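Local atomic coordinates of 5-dehydro-2-deoxygluconokinase (Bacillus halodurans C-125, PDB entry 2QCV), a protein that probably phosphorylates 5-dehydro-2-deoxy-D-gluconate with ATP, a step in the breakdown of myo-inositol to acetyl-CoA, as a member of the PfkB family of carbohydrate kinases. Residues Ala161-Leu164 with Ala165-Asp169; Tyr193-Val196 with Ala197-Asp201. One frame throughout, in Å; residues are numbered along the deposited sequence.

Contact 1. Residues Ala161-Leu164 with Ala165-Asp169; sequences AIRL and AKRND
L164 and R167 run side by side in the last turn of helix 154-167, and the guanidinium of R167 lies against the leucine: CD1 of L164 sits over one face of the group, 3.4 Å from NH2 and displaced toward the rim. What brings the arginine there is its first torsion. CG stands between the backbone N and the carbonyl carbon (chi1 75°), folded back over the turn, and from CG to NE the chain runs straight on. R163 leaves the helix with CG anti to its backbone N and bends at chi3; its CD passes 3.9 Å from NH1 of R167, and the two guanidinium planes are turned 45° apart. Each has its own acid, E133 for R167 and E198 of the second subunit for R163. On another side of the turn, I162 and K166 point the same way, CG2 of the isoleucine 3.7 Å from CD of the lysine, whose NZ goes on to the carbonyl of Q199. N168 closes the end. Its ND2 donates to L164 O at 2.8 Å in a nearly straight bond (168°), with the oxygen almost in the amide plane, while N168 N gives the same oxygen a weak second bond. D169, at positive phi, is the C' residue of the Schellman motif ending the helix. N168 thus supplies the main donor to L164 O where the helical pattern fails. E133, taking a salt bridge from R167 and a hydrogen bond from N168, probably balances the arginine's charge, which the negative end of the helix dipole would itself favour.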
ATOM      1  N   ALA A 161     -17.474 -10.616 -16.999  1.00 23.36           N
ATOM      2  CA  ALA A 161     -17.491 -11.840 -17.848  1.00 27.59           C
ATOM      3  C   ALA A 161     -18.766 -12.668 -17.703  1.00 25.53           C
ATOM      4  O   ALA A 161     -19.354 -13.073 -18.704  1.00 23.07           O
ATOM      5  CB  ALA A 161     -16.238 -12.700 -17.570  1.00 26.00           C
ATOM      6  N   ILE A 162     -19.227 -12.855 -16.467  1.00 25.17           N
ATOM      7  CA  ILE A 162     -20.430 -13.630 -16.176  1.00 26.03           C
ATOM      8  C   ILE A 162     -21.651 -12.956 -16.813  1.00 24.22           C
ATOM      9  O   ILE A 162     -22.434 -13.600 -17.495  1.00 25.30           O
ATOM     10  CB  ILE A 162     -20.638 -13.819 -14.639  1.00 25.58           C
ATOM     11  CG1 ILE A 162     -19.552 -14.745 -14.062  1.00 29.35           C
ATOM     12  CG2 ILE A 162     -22.052 -14.380 -14.356  1.00 25.75           C
ATOM     13  CD1 ILE A 162     -19.401 -14.643 -12.552  1.00 27.48           C
ATOM     14  N   ARG A 163     -21.786 -11.643 -16.630  1.00 25.01           N
ATOM     15  CA  ARG A 163     -22.880 -10.894 -17.255  1.00 26.70           C
ATOM     16  C   ARG A 163     -22.921 -11.031 -18.786  1.00 26.85           C
ATOM     17  O   ARG A 163     -23.962 -11.277 -19.377  1.00 23.54           O
ATOM     18  CB  ARG A 163     -22.832  -9.441 -16.864  1.00 26.74           C
ATOM     19  CG  ARG A 163     -24.013  -8.624 -17.437  1.00 27.68           C
ATOM     20  CD  ARG A 163     -23.913  -7.198 -16.975  1.00 29.13           C
ATOM     21  NE  ARG A 163     -24.079  -7.043 -15.528  1.00 25.32           N
ATOM     22  CZ  ARG A 163     -25.246  -7.072 -14.891  1.00 27.66           C
ATOM     23  NH1 ARG A 163     -26.372  -7.313 -15.546  1.00 28.49           N
ATOM     24  NH2 ARG A 163     -25.275  -6.933 -13.585  1.00 28.00           N
ATOM     25  N   LEU A 164     -21.769 -10.875 -19.408  1.00 24.54           N
ATOM     26  CA  LEU A 164     -21.623 -10.982 -20.840  1.00 26.09           C
ATOM     27  C   LEU A 164     -21.922 -12.393 -21.308  1.00 25.19           C
ATOM     28  O   LEU A 164     -22.637 -12.583 -22.307  1.00 24.68           O
ATOM     29  CB  LEU A 164     -20.185 -10.544 -21.239  1.00 26.95           C
ATOM     30  CG  LEU A 164     -19.944  -9.067 -21.470  1.00 26.41           C
ATOM     31  CD1 LEU A 164     -20.574  -8.189 -20.401  1.00 30.05           C
ATOM     32  CD2 LEU A 164     -18.433  -8.849 -21.560  1.00 23.58           C
ATOM     33  N   ALA A 165     -21.444 -13.405 -20.565  1.00 25.27           N
ATOM     34  CA  ALA A 165     -21.772 -14.803 -20.888  1.00 23.81           C
ATOM     35  C   ALA A 165     -23.274 -15.010 -20.880  1.00 24.76           C
ATOM     36  O   ALA A 165     -23.886 -15.498 -21.845  1.00 26.14           O
ATOM     37  CB  ALA A 165     -21.069 -15.786 -19.896  1.00 24.01           C
ATOM     38  N   LYS A 166     -23.905 -14.610 -19.797  1.00 26.89           N
ATOM     39  CA  LYS A 166     -25.327 -14.881 -19.639  1.00 27.89           C
ATOM     40  C   LYS A 166     -26.180 -14.270 -20.746  1.00 26.21           C
ATOM     41  O   LYS A 166     -27.126 -14.908 -21.243  1.00 29.14           O
ATOM     42  CB  LYS A 166     -25.793 -14.421 -18.269  1.00 26.81           C
ATOM     43  CG  LYS A 166     -25.357 -15.384 -17.162  1.00 27.35           C
ATOM     44  CD  LYS A 166     -25.448 -14.739 -15.835  1.00 31.94           C
ATOM     45  CE  LYS A 166     -26.863 -14.621 -15.306  1.00 40.76           C
ATOM     46  NZ  LYS A 166     -27.337 -15.914 -14.802  1.00 36.80           N
ATOM     47  N   ARG A 167     -25.861 -13.052 -21.136  1.00 27.49           N
ATOM     48  CA  ARG A 167     -26.621 -12.359 -22.158  1.00 27.60           C
ATOM     49  C   ARG A 167     -26.322 -12.816 -23.581  1.00 27.74           C
ATOM     50  O   ARG A 167     -27.050 -12.469 -24.471  1.00 27.56           O
ATOM     51  CB  ARG A 167     -26.511 -10.875 -22.028  1.00 29.24           C
ATOM     52  CG  ARG A 167     -25.226 -10.251 -22.469  1.00 31.30           C
ATOM     53  CD  ARG A 167     -25.246  -8.807 -21.996  1.00 30.92           C
ATOM     54  NE  ARG A 167     -24.112  -8.043 -22.503  1.00 30.28           N
ATOM     55  CZ  ARG A 167     -23.630  -6.958 -21.904  1.00 32.02           C
ATOM     56  NH1 ARG A 167     -24.160  -6.513 -20.763  1.00 31.75           N
ATOM     57  NH2 ARG A 167     -22.595  -6.347 -22.417  1.00 36.40           N
ATOM     58  N   ASN A 168     -25.316 -13.666 -23.751  1.00 27.13           N
ATOM     59  CA  ASN A 168     -24.991 -14.283 -25.029  1.00 26.66           C
ATOM     60  C   ASN A 168     -25.234 -15.796 -25.054  1.00 27.91           C
ATOM     61  O   ASN A 168     -24.733 -16.504 -25.929  1.00 27.01           O
ATOM     62  CB  ASN A 168     -23.540 -13.934 -25.356  1.00 27.84           C
ATOM     63  CG  ASN A 168     -23.406 -12.507 -25.813  1.00 29.46           C
ATOM     64  OD1 ASN A 168     -23.711 -12.203 -26.952  1.00 29.57           O
ATOM     65  ND2 ASN A 168     -22.962 -11.621 -24.917  1.00 26.45           N
ATOM     66  N   ASP A 169     -25.993 -16.290 -24.079  1.00 27.14           N
ATOM     67  CA  ASP A 169     -26.374 -17.686 -24.031  1.00 28.43           C
ATOM     68  C   ASP A 169     -25.146 -18.591 -23.953  1.00 29.60           C
ATOM     69  O   ASP A 169     -25.080 -19.646 -24.577  1.00 28.11           O
ATOM     70  CB  ASP A 169     -27.276 -18.010 -25.238  1.00 31.32           C
ATOM     71  CG  ASP A 169     -27.996 -19.303 -25.092  1.00 44.06           C
ATOM     72  OD1 ASP A 169     -28.299 -19.660 -23.933  1.00 45.54           O
ATOM     73  OD2 ASP A 169     -28.246 -19.960 -26.131  1.00 48.28           O
TER

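Contact 2. Residues Tyr193-Val196 with Ala197-Asp201; sequences YSLV and AEQSD
V196 O is the acceptor shared by Q199 and S200 in this last turn of helix 186-199, taking bonds from residues three and four further on. The hydroxyl of S200 donates to it at 2.8 Å, and Q199 N reaches it at 3.0 Å; the two come from opposite faces of the carbonyl plane, each well above it. The serine can do this because its OG lies beside its own backbone N, anti to the carbonyl carbon (chi1 -63°), turned back toward the preceding turn. Before that the bonding is regular: A197 N binds Y193 O at 2.9 Å and E198 N binds S194 O at the same length. Q199 N keeps only a weak, bent bond to L195 O (3.4 Å, 128°), so the helix tightens from i to i-4 pairing toward i to i-3 here.

Among the apolar and mixed contacts, Q199 was modelled in two conformers, and in one of them it lies alongside L195, CD1 of the leucine 4.0 Å from NE2 of the amide and CG of Q199 3.2 Å from L195 O. CG of E198 crosses close to S194 O, 3.1 Å away, before its carboxylate leaves for Y228 OH. CG1 of V196 approaches OG of S200 at 3.9 Å.

Beyond the turn, V196 packs on helix 154-167 and on F174, whose ring meets that of Y193 edge-to-face. The arrangement is the C-terminal end of the helix in a beta-alpha-beta crossover, strand 171-175 to helix 186-199 to strand 202-206, within the ribokinase-like fold of PfkB kinases.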
ATOM      1  N   TYR A 193     -18.554 -15.886  -3.352  1.00 27.19           N
ATOM      2  CA  TYR A 193     -18.954 -17.229  -3.811  1.00 26.81           C
ATOM      3  C   TYR A 193     -20.460 -17.381  -3.894  1.00 26.61           C
ATOM      4  O   TYR A 193     -20.942 -17.952  -4.851  1.00 27.78           O
ATOM      5  CB  TYR A 193     -18.387 -18.325  -2.906  1.00 27.90           C
ATOM      6  CG  TYR A 193     -16.960 -18.755  -3.214  1.00 26.11           C
ATOM      7  CD1 TYR A 193     -16.048 -17.895  -3.839  1.00 26.08           C
ATOM      8  CD2 TYR A 193     -16.516 -20.010  -2.862  1.00 28.10           C
ATOM      9  CE1 TYR A 193     -14.752 -18.308  -4.117  1.00 27.10           C
ATOM     10  CE2 TYR A 193     -15.223 -20.442  -3.165  1.00 29.24           C
ATOM     11  CZ  TYR A 193     -14.362 -19.591  -3.795  1.00 32.29           C
ATOM     12  OH  TYR A 193     -13.094 -20.010  -4.103  1.00 33.14           O
ATOM     13  N   SER A 194     -21.211 -16.974  -2.867  1.00 26.16           N
ATOM     14  CA  SER A 194     -22.692 -17.065  -2.904  1.00 26.59           C
ATOM     15  C   SER A 194     -23.279 -16.266  -4.083  1.00 28.64           C
ATOM     16  O   SER A 194     -24.087 -16.762  -4.858  1.00 27.33           O
ATOM     17  CB  SER A 194     -23.299 -16.637  -1.565  1.00 25.35           C
ATOM     18  OG  SER A 194     -22.928 -15.302  -1.205  1.00 26.87           O
ATOM     19  N   LEU A 195     -22.807 -15.044  -4.241  1.00 32.21           N
ATOM     20  CA  LEU A 195     -23.277 -14.117  -5.295  1.00 34.27           C
ATOM     21  C   LEU A 195     -23.052 -14.725  -6.681  1.00 31.78           C
ATOM     22  O   LEU A 195     -23.981 -14.801  -7.497  1.00 30.72           O
ATOM     23  CB  LEU A 195     -22.497 -12.798  -5.168  1.00 36.07           C
ATOM     24  CG  LEU A 195     -22.263 -11.866  -6.382  1.00 38.45           C
ATOM     25  CD1 LEU A 195     -23.590 -11.423  -6.903  1.00 55.13           C
ATOM     26  CD2 LEU A 195     -21.385 -10.658  -6.021  1.00 39.34           C
ATOM     27  N   VAL A 196     -21.832 -15.219  -6.899  1.00 28.47           N
ATOM     28  CA  VAL A 196     -21.463 -15.793  -8.185  1.00 26.04           C
ATOM     29  C   VAL A 196     -22.198 -17.128  -8.427  1.00 27.74           C
ATOM     30  O   VAL A 196     -22.765 -17.335  -9.503  1.00 28.49           O
ATOM     31  CB  VAL A 196     -19.971 -15.913  -8.363  1.00 27.02           C
ATOM     32  CG1 VAL A 196     -19.643 -16.681  -9.661  1.00 24.88           C
ATOM     33  CG2 VAL A 196     -19.357 -14.450  -8.389  1.00 27.98           C
ATOM     34  N   ALA A 197     -22.269 -17.997  -7.409  1.00 26.95           N
ATOM     35  CA  ALA A 197     -22.978 -19.272  -7.604  1.00 26.34           C
ATOM     36  C   ALA A 197     -24.438 -19.007  -7.960  1.00 28.13           C
ATOM     37  O   ALA A 197     -25.025 -19.711  -8.794  1.00 25.94           O
ATOM     38  CB  ALA A 197     -22.881 -20.174  -6.338  1.00 25.49           C
ATOM     39  N   GLU A 198     -25.030 -17.957  -7.375  1.00 28.45           N
ATOM     40  CA  GLU A 198     -26.438 -17.674  -7.613  1.00 26.19           C
ATOM     41  C   GLU A 198     -26.724 -17.259  -9.063  1.00 25.61           C
ATOM     42  O   GLU A 198     -27.842 -17.431  -9.528  1.00 29.83           O
ATOM     43  CB  GLU A 198     -26.914 -16.590  -6.642  1.00 27.20           C
ATOM     44  CG  GLU A 198     -27.120 -17.149  -5.211  1.00 30.03           C
ATOM     45  CD  GLU A 198     -27.296 -16.057  -4.167  1.00 31.18           C
ATOM     46  OE1 GLU A 198     -27.415 -14.878  -4.565  1.00 34.04           O
ATOM     47  OE2 GLU A 198     -27.316 -16.391  -2.959  1.00 32.63           O
ATOM     48  N   GLN A 199     -25.702 -16.761  -9.731  1.00 26.78           N
ATOM     49  CA  GLN A 199     -25.745 -16.290 -11.118  0.50 28.58           C
ATOM     50  C   GLN A 199     -25.372 -17.373 -12.109  1.00 28.22           C
ATOM     51  O   GLN A 199     -25.535 -17.197 -13.322  1.00 28.58           O
ATOM     52  CB  GLN A 199     -24.646 -15.251 -11.354  0.50 28.58           C
ATOM     53  CG  GLN A 199     -24.650 -14.043 -10.566  0.50 30.38           C
ATOM     54  CD  GLN A 199     -23.805 -12.997 -11.237  0.50 30.15           C
ATOM     55  OE1 GLN A 199     -24.125 -12.552 -12.335  0.50 45.42           O
ATOM     56  NE2 GLN A 199     -22.706 -12.634 -10.617  0.50 41.29           N
ATOM     57  N   SER A 200     -24.809 -18.477 -11.619  1.00 28.50           N
ATOM     58  CA  SER A 200     -24.188 -19.491 -12.498  1.00 27.50           C
ATOM     59  C   SER A 200     -25.166 -20.576 -12.918  1.00 27.16           C
ATOM     60  O   SER A 200     -26.165 -20.803 -12.254  1.00 28.27           O
ATOM     61  CB  SER A 200     -23.004 -20.142 -11.769  1.00 25.83           C
ATOM     62  OG  SER A 200     -22.016 -19.175 -11.499  1.00 26.96           O
ATOM     63  N   ASP A 201     -24.834 -21.277 -14.002  1.00 27.26           N
ATOM     64  CA  ASP A 201     -25.642 -22.369 -14.534  1.00 26.97           C
ATOM     65  C   ASP A 201     -25.222 -23.729 -13.972  1.00 26.32           C
ATOM     66  O   ASP A 201     -26.052 -24.602 -13.689  1.00 26.39           O
ATOM     67  CB  ASP A 201     -25.510 -22.335 -16.058  1.00 29.13           C
ATOM     68  CG  ASP A 201     -26.020 -21.066 -16.623  1.00 34.29           C
ATOM     69  OD1 ASP A 201     -27.190 -20.754 -16.360  1.00 31.36           O
ATOM     70  OD2 ASP A 201     -25.274 -20.342 -17.298  1.00 28.62           O
TER

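Contacts 1 and 2 are the C-terminal turns of two helices in successive beta-alpha-beta units that share strand 171-175, their centres about 13 Å apart. They touch directly: CD1 of I162 packs 3.5 Å from CG1 of V196. Contact 1 is the more superficial, with charged arginines and an asparagine side chain at its end; contact 2 is buried and ends on a serine hydroxyl. Both reach the second subunit, so the two helix ends, one carrying arginines and the other a glutamate, together contribute to the assembly.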